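Local coordinates for putative hydrolase (Burkholderia cenocepacia, PDB 4X00), which probably hydrolyses ester bonds, as a putative aryl esterase with an alpha/beta hydrolase fold, at residues H61-T66 with E99-R104; V117-L122 with K213-A218; V134-V139 with H259-E264. All blocks are in the same frame, centred on the assembly; numbering follows the deposited sequence.

Overall arrangement
From the N terminus the chain enters contact 1 on strand 63-67. It leaves by helix 87-100, and the turn after that helix returns to the strand and closes the first loop. Contact 1 is complete before the other two begin. Helix 113-125 then opens contact 2, and strand 132-136 opens contact 3. Contact 2 closes at residues 213-218, tying helix 113-125 to helix 211-216. Contact 3 closes at 259-264, tying strand 132-136 to helix 261-264, so these two long loops cross. They also touch, with Ser119 OG 2.7 Å from Tyr135 OH. Contacts 1 and 3 reach the same mixed sheet, their centres about 21 Å apart.

Contact 1 of 3, residues H61-T66 with E99-R104; sequences HYRLIT and ESTHAR
The carbonyl oxygen of Thr101 is gripped by both terminal nitrogens of Arg63. Arg63 NH1 donates to Thr101 O at 2.8 Å, with an N-H...O angle of 150°. Arg63 NH2 adds a weak bond to Thr101 O at 3.2 Å. The oxygen lies at the guanidinium edge, near its plane, but NH1 stands tilted 32° from the carbonyl plane. Arg63 has CG anti to its N (chi1 180°), and the chain stays extended to NE, which carries the charge across to the helix end. Glu28 forms a salt bridge with NH2, so a second partner limits rotation of the group. Ile65 CD1 lies above one face of the same guanidinium, offset toward the rim, and meets Thr101 OG1 at 4.1 Å, tip to tip. It also touches Ala103 CB at 4.4 Å. Thr101 OG1 is hydrogen-bonded to Ile97 O and accepts from Ala103 N at 3.3 Å, which makes an ST turn. His102, with positive phi, is the first residue to leave helical angles, in a Schellman motif. The contact thus fastens the C-terminal end of a helix to an inner strand of the central sheet, within the alpha/beta hydrolase fold.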
# COMPACT_ATOMS: atom_id res chain seq x y z
N HIS A 61 10.13 11.97 -14.43
CA HIS A 61 9.59 11.89 -15.79
C HIS A 61 8.39 10.97 -15.83
O HIS A 61 7.75 10.85 -16.87
CB HIS A 61 10.64 11.41 -16.78
CG HIS A 61 11.19 10.07 -16.42
ND1 HIS A 61 11.77 9.81 -15.19
CD2 HIS A 61 11.21 8.91 -17.11
CE1 HIS A 61 12.12 8.54 -15.15
NE2 HIS A 61 11.80 7.97 -16.30
N TYR A 62 8.07 10.34 -14.69
CA TYR A 62 6.82 9.60 -14.58
C TYR A 62 5.73 10.50 -14.04
O TYR A 62 6.04 11.52 -13.42
CB TYR A 62 6.95 8.40 -13.66
CG TYR A 62 7.99 7.42 -14.12
CD1 TYR A 62 7.85 6.77 -15.35
CD2 TYR A 62 9.08 7.12 -13.34
CE1 TYR A 62 8.83 5.86 -15.80
CE2 TYR A 62 10.06 6.22 -13.76
CZ TYR A 62 9.91 5.58 -14.99
OH TYR A 62 10.87 4.69 -15.44
N ARG A 63 4.47 10.13 -14.25
CA ARG A 63 3.35 10.81 -13.59
C ARG A 63 3.12 10.11 -12.25
O ARG A 63 2.68 8.95 -12.20
CB ARG A 63 2.11 10.77 -14.48
CG ARG A 63 0.90 11.46 -13.85
CD ARG A 63 -0.32 11.39 -14.75
NE ARG A 63 -1.43 12.10 -14.13
CZ ARG A 63 -2.68 12.00 -14.56
NH1 ARG A 63 -2.95 11.21 -15.60
NH2 ARG A 63 -3.65 12.68 -13.95
N LEU A 64 3.45 10.80 -11.15
CA LEU A 64 3.49 10.16 -9.83
C LEU A 64 2.24 10.49 -9.04
O LEU A 64 2.08 11.61 -8.57
CB LEU A 64 4.75 10.61 -9.08
CG LEU A 64 6.08 10.37 -9.80
CD1 LEU A 64 7.23 11.03 -9.02
CD2 LEU A 64 6.36 8.88 -9.94
N ILE A 65 1.37 9.51 -8.90
CA ILE A 65 0.07 9.73 -8.27
C ILE A 65 0.03 9.05 -6.90
O ILE A 65 0.33 7.86 -6.79
CB ILE A 65 -1.06 9.17 -9.15
CG1 ILE A 65 -1.08 9.89 -10.50
CG2 ILE A 65 -2.42 9.26 -8.42
CD1 ILE A 65 -1.88 9.14 -11.57
N THR A 66 -0.37 9.79 -5.87
CA THR A 66 -0.58 9.20 -4.56
C THR A 66 -2.00 9.53 -4.10
O THR A 66 -2.65 10.42 -4.65
CB THR A 66 0.43 9.74 -3.51
OG1 THR A 66 0.39 11.17 -3.49
CG2 THR A 66 1.86 9.31 -3.81
N GLU A 99 -9.69 5.96 -13.05
CA GLU A 99 -10.59 6.60 -14.02
C GLU A 99 -10.49 8.12 -14.03
O GLU A 99 -10.40 8.75 -15.10
CB GLU A 99 -12.03 6.17 -13.76
CG GLU A 99 -12.28 4.74 -14.19
CD GLU A 99 -13.71 4.28 -14.00
OE1 GLU A 99 -14.65 5.08 -14.24
OE2 GLU A 99 -13.90 3.11 -13.60
N SER A 100 -10.51 8.72 -12.84
CA SER A 100 -10.60 10.17 -12.75
C SER A 100 -9.35 10.84 -13.28
O SER A 100 -9.41 11.91 -13.90
CB SER A 100 -10.86 10.59 -11.30
OG SER A 100 -11.17 11.98 -11.24
N THR A 101 -8.21 10.22 -13.03
CA THR A 101 -6.94 10.75 -13.48
C THR A 101 -6.71 10.46 -14.97
O THR A 101 -5.79 10.99 -15.58
CB THR A 101 -5.79 10.16 -12.67
OG1 THR A 101 -5.78 8.74 -12.84
CG2 THR A 101 -5.96 10.49 -11.19
N HIS A 102 -7.58 9.64 -15.55
CA HIS A 102 -7.42 9.15 -16.92
C HIS A 102 -6.03 8.54 -17.11
O HIS A 102 -5.46 8.60 -18.20
CB HIS A 102 -7.68 10.25 -17.96
CG HIS A 102 -9.05 10.83 -17.86
ND1 HIS A 102 -10.13 10.29 -18.53
CD2 HIS A 102 -9.53 11.87 -17.14
CE1 HIS A 102 -11.22 10.99 -18.24
NE2 HIS A 102 -10.88 11.95 -17.39
N ALA A 103 -5.52 7.94 -16.03
CA ALA A 103 -4.22 7.28 -16.03
C ALA A 103 -4.21 6.15 -17.05
O ALA A 103 -5.01 5.22 -16.99
CB ALA A 103 -3.88 6.76 -14.64
N ARG A 104 -3.28 6.26 -18.00
CA ARG A 104 -3.15 5.29 -19.08
C ARG A 104 -2.16 4.19 -18.71
O ARG A 104 -0.98 4.47 -18.49
CB ARG A 104 -2.69 6.01 -20.34

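Contact 2 of 3, residues V117-L122 with K213-A218; sequences VISNYL and KGLSKA
Leu122 and Gly214 bury the most surface here, followed by Ser119. Two helices meet at these residues, and the CA atoms of Leu122 and Gly214 are only 4.4 Å apart. Gly214 has no side chain, and its CA sits 3.7 Å from Ser119 O, so the backbones come close. Leu122 lies against the backbone of Gly214. Its CB is 3.5 Å from Gly214 O, and its CD1 lies 3.7 Å from the same oxygen. With CG anti to the carbonyl carbon (chi1 -72°), the Leu122 side chain curves round that oxygen, and CD1 carries on to Ala218 CB at 4.5 Å. A water donates to Gly214 O at 2.8 Å and more weakly to Leu122 O, so it links the two helices through backbone carbonyls. Ser119 OG meets Leu215 CG at 4.1 Å, a contact between a hydroxyl and a branch carbon. The hydroxyl has its strongest polar partner elsewhere, in Tyr135 OH of strand 132-136.

Helix 113-125 is thus packed between three neighbours. Helix 211-216 lies against it here, while Val117, Asn120 and Tyr121 touch helix 87-100. Ile118 and Leu122 rest on strand 132-136, and Leu215 reaches both Tyr135 and helix 235-245.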
# COMPACT_ATOMS: atom_id res chain seq x y z
N VAL A 117 -5.32 -4.26 -1.37
CA VAL A 117 -6.16 -3.45 -2.25
C VAL A 117 -5.91 -3.82 -3.73
O VAL A 117 -6.87 -3.98 -4.51
CB VAL A 117 -5.91 -1.94 -2.04
CG1 VAL A 117 -6.63 -1.09 -3.09
CG2 VAL A 117 -6.30 -1.49 -0.61
N ILE A 118 -4.63 -3.97 -4.12
CA ILE A 118 -4.33 -4.40 -5.49
C ILE A 118 -4.94 -5.77 -5.77
O ILE A 118 -5.53 -5.96 -6.85
CB ILE A 118 -2.81 -4.42 -5.76
CG1 ILE A 118 -2.27 -2.99 -5.73
CG2 ILE A 118 -2.54 -5.06 -7.14
CD1 ILE A 118 -0.74 -2.90 -5.83
N SER A 119 -4.81 -6.72 -4.85
CA SER A 119 -5.40 -8.04 -5.13
C SER A 119 -6.90 -7.94 -5.34
O SER A 119 -7.45 -8.60 -6.24
CB SER A 119 -5.14 -9.03 -3.99
OG SER A 119 -3.76 -9.29 -3.91
N ASN A 120 -7.57 -7.13 -4.52
CA ASN A 120 -9.01 -6.98 -4.66
C ASN A 120 -9.38 -6.25 -5.95
O ASN A 120 -10.39 -6.59 -6.59
CB ASN A 120 -9.59 -6.29 -3.43
CG ASN A 120 -9.73 -7.23 -2.27
OD1 ASN A 120 -10.06 -8.40 -2.46
ND2 ASN A 120 -9.52 -6.72 -1.04
N TYR A 121 -8.55 -5.30 -6.37
CA TYR A 121 -8.73 -4.65 -7.65
C TYR A 121 -8.57 -5.64 -8.80
O TYR A 121 -9.42 -5.70 -9.71
CB TYR A 121 -7.74 -3.47 -7.80
CG TYR A 121 -7.77 -2.86 -9.17
CD1 TYR A 121 -8.72 -1.90 -9.51
CD2 TYR A 121 -6.88 -3.30 -10.16
CE1 TYR A 121 -8.76 -1.35 -10.79
CE2 TYR A 121 -6.91 -2.75 -11.42
CZ TYR A 121 -7.87 -1.80 -11.75
OH TYR A 121 -7.88 -1.27 -13.04
N LEU A 122 -7.51 -6.44 -8.76
CA LEU A 122 -7.31 -7.48 -9.78
C LEU A 122 -8.48 -8.45 -9.81
O LEU A 122 -8.93 -8.85 -10.88
CB LEU A 122 -6.02 -8.23 -9.50
CG LEU A 122 -4.76 -7.41 -9.79
CD1 LEU A 122 -3.55 -8.19 -9.29
CD2 LEU A 122 -4.59 -7.08 -11.29
N LYS A 213 -7.88 -15.28 -6.37
CA LYS A 213 -8.49 -14.89 -7.63
C LYS A 213 -7.68 -13.78 -8.34
O LYS A 213 -7.39 -13.89 -9.52
CB LYS A 213 -9.93 -14.45 -7.40
CG LYS A 213 -10.69 -14.06 -8.66
CD LYS A 213 -12.11 -13.62 -8.35
CE LYS A 213 -12.82 -13.21 -9.64
NZ LYS A 213 -14.14 -12.59 -9.36
N GLY A 214 -7.33 -12.71 -7.63
CA GLY A 214 -6.69 -11.60 -8.31
C GLY A 214 -5.29 -11.92 -8.81
O GLY A 214 -4.92 -11.56 -9.92
N LEU A 215 -4.49 -12.57 -7.96
CA LEU A 215 -3.12 -12.88 -8.35
C LEU A 215 -3.08 -13.94 -9.42
O LEU A 215 -2.29 -13.83 -10.37
CB LEU A 215 -2.30 -13.35 -7.14
CG LEU A 215 -1.97 -12.26 -6.13
CD1 LEU A 215 -1.31 -12.87 -4.90
CD2 LEU A 215 -1.07 -11.20 -6.76
N SER A 216 -3.89 -14.98 -9.29
CA SER A 216 -3.69 -16.12 -10.17
C SER A 216 -4.08 -15.76 -11.59
O SER A 216 -3.51 -16.31 -12.53
CB SER A 216 -4.46 -17.34 -9.69
OG SER A 216 -5.83 -17.17 -9.94
N LYS A 217 -4.99 -14.82 -11.75
CA LYS A 217 -5.43 -14.45 -13.09
C LYS A 217 -4.60 -13.37 -13.78
O LYS A 217 -4.84 -13.06 -14.94
CB LYS A 217 -6.90 -13.97 -13.06
CG LYS A 217 -7.95 -15.06 -13.06
CD LYS A 217 -7.96 -15.88 -11.80
CE LYS A 217 -9.33 -15.88 -11.17
NZ LYS A 217 -10.43 -16.12 -12.16
N ALA A 218 -3.64 -12.78 -13.07
CA ALA A 218 -2.92 -11.64 -13.64
C ALA A 218 -1.97 -12.08 -14.75
O ALA A 218 -1.28 -13.11 -14.61
CB ALA A 218 -2.16 -10.90 -12.55
O HOH W 1 -6.40 -10.75 -12.19

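Contact 3 of 3, residues V134-V139 with H259-E264; sequences VYVDGV and HAPFLE
Asp137 and His259 meet just beyond the end of strand 132-136, where their CA atoms come within 5.9 Å. Asp137 CB lies 3.4 Å from His259 O and 3.8 Å from His259 ND1. The aspartate has left-handed backbone angles. Its CG is turned anti to the carbonyl carbon (chi1 -70°), which points OD1 at the ring of Pro261, the two side chains coming from opposite directions. Asp137 OD1 comes close to Pro261 CD, while OD2 takes a hydrogen bond from Gly227 N. The imidazole of His259 swings back toward the strand end because its CG is anti to N (chi1 -175°). Its CE1 then lies 3.7 Å from Asp137 O, which approaches the ring obliquely. ND1 is hydrogen-bonded to Asp230, and His259 O accepts from Trp111 NE1.

Val136 makes the apolar half of the contact through one methyl. CG1 slides past Pro261 CG at 3.7 Å and meets the edge of the Phe262 ring at CD1, 3.9 Å away. The end of the Phe262 side chain thus comes nearer to the valine than its CB does. At the helix start, Ala260 is the N-cap residue. Glu264 OE2 takes a bond from Ala260 N at 3.1 Å, so the Glu264 carboxylate holds the N-H of the N-cap residue. His259, bonded to Asp230, would with Ser112 of the probable nucleophile elbow be consistent with the Ser-His-Asp catalytic triad of an alpha/beta hydrolase.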
# COMPACT_ATOMS: atom_id res chain seq x y z
N VAL A 134 3.61 -3.65 -8.38
CA VAL A 134 4.64 -3.95 -7.41
C VAL A 134 3.99 -4.07 -6.03
O VAL A 134 3.34 -3.11 -5.56
CB VAL A 134 5.71 -2.85 -7.36
CG1 VAL A 134 6.82 -3.24 -6.37
CG2 VAL A 134 6.29 -2.59 -8.77
N TYR A 135 4.12 -5.23 -5.40
CA TYR A 135 3.68 -5.42 -4.02
C TYR A 135 4.89 -5.16 -3.15
O TYR A 135 5.89 -5.87 -3.25
CB TYR A 135 3.19 -6.84 -3.75
CG TYR A 135 1.81 -7.16 -4.28
CD1 TYR A 135 1.47 -7.00 -5.63
CD2 TYR A 135 0.83 -7.69 -3.43
CE1 TYR A 135 0.19 -7.31 -6.09
CE2 TYR A 135 -0.44 -7.99 -3.90
CZ TYR A 135 -0.75 -7.81 -5.22
OH TYR A 135 -2.00 -8.12 -5.66
N VAL A 136 4.83 -4.13 -2.32
CA VAL A 136 5.94 -3.79 -1.46
C VAL A 136 5.60 -4.25 -0.05
O VAL A 136 4.73 -3.65 0.61
CB VAL A 136 6.21 -2.30 -1.48
CG1 VAL A 136 7.51 -2.04 -0.69
CG2 VAL A 136 6.24 -1.78 -2.92
N ASP A 137 6.22 -5.33 0.40
CA ASP A 137 5.83 -5.92 1.69
C ASP A 137 4.32 -6.05 1.77
O ASP A 137 3.70 -5.79 2.80
CB ASP A 137 6.41 -5.10 2.85
CG ASP A 137 7.91 -5.28 2.92
OD1 ASP A 137 8.58 -4.61 2.11
OD2 ASP A 137 8.41 -6.17 3.67
N GLY A 138 3.74 -6.46 0.65
CA GLY A 138 2.31 -6.56 0.54
C GLY A 138 1.68 -7.65 1.38
O GLY A 138 2.22 -8.77 1.55
N VAL A 139 0.52 -7.32 1.93
CA VAL A 139 -0.34 -8.38 2.42
C VAL A 139 -0.75 -9.23 1.23
O VAL A 139 -1.20 -8.69 0.22
CB VAL A 139 -1.57 -7.81 3.14
CG1 VAL A 139 -2.62 -8.95 3.39
CG2 VAL A 139 -1.15 -7.16 4.45
N HIS A 259 9.69 -3.71 7.14
CA HIS A 259 8.42 -3.62 6.45
C HIS A 259 8.30 -2.45 5.46
O HIS A 259 7.40 -2.44 4.64
CB HIS A 259 7.35 -3.51 7.55
CG HIS A 259 5.92 -3.53 7.09
ND1 HIS A 259 5.36 -4.60 6.42
CD2 HIS A 259 4.91 -2.65 7.32
CE1 HIS A 259 4.08 -4.35 6.21
NE2 HIS A 259 3.78 -3.17 6.75
N ALA A 260 9.22 -1.48 5.52
CA ALA A 260 9.11 -0.28 4.72
C ALA A 260 10.40 0.01 3.90
O ALA A 260 11.03 1.05 4.06
CB ALA A 260 8.78 0.92 5.62
N PRO A 261 10.76 -0.89 2.97
CA PRO A 261 12.01 -0.73 2.21
C PRO A 261 12.06 0.55 1.36
O PRO A 261 13.15 1.00 1.04
CB PRO A 261 12.05 -1.99 1.31
CG PRO A 261 10.64 -2.47 1.25
CD PRO A 261 10.07 -2.14 2.63
N PHE A 262 10.92 1.08 0.94
CA PHE A 262 10.88 2.31 0.15
C PHE A 262 11.37 3.52 0.98
O PHE A 262 11.81 4.53 0.41
CB PHE A 262 9.46 2.57 -0.39
CG PHE A 262 8.41 2.57 0.71
CD1 PHE A 262 7.84 1.38 1.15
CD2 PHE A 262 8.07 3.78 1.33
CE1 PHE A 262 6.91 1.38 2.20
CE2 PHE A 262 7.16 3.79 2.38
CZ PHE A 262 6.58 2.59 2.81
N LEU A 263 11.31 3.40 2.32
CA LEU A 263 11.87 4.42 3.21
C LEU A 263 13.24 4.00 3.69
O LEU A 263 14.13 4.84 3.85
CB LEU A 263 10.94 4.65 4.42
CG LEU A 263 9.75 5.59 4.10
CD1 LEU A 263 8.66 5.45 5.19
CD2 LEU A 263 10.19 7.04 3.95
N GLU A 264 13.41 2.70 3.94
CA GLU A 264 14.68 2.21 4.54
C GLU A 264 15.85 2.14 3.56
O GLU A 264 17.01 2.38 3.96
CB GLU A 264 14.47 0.83 5.17
CG GLU A 264 13.43 0.87 6.32
CD GLU A 264 13.12 -0.50 6.88
OE1 GLU A 264 14.02 -1.12 7.46
OE2 GLU A 264 11.97 -0.96 6.75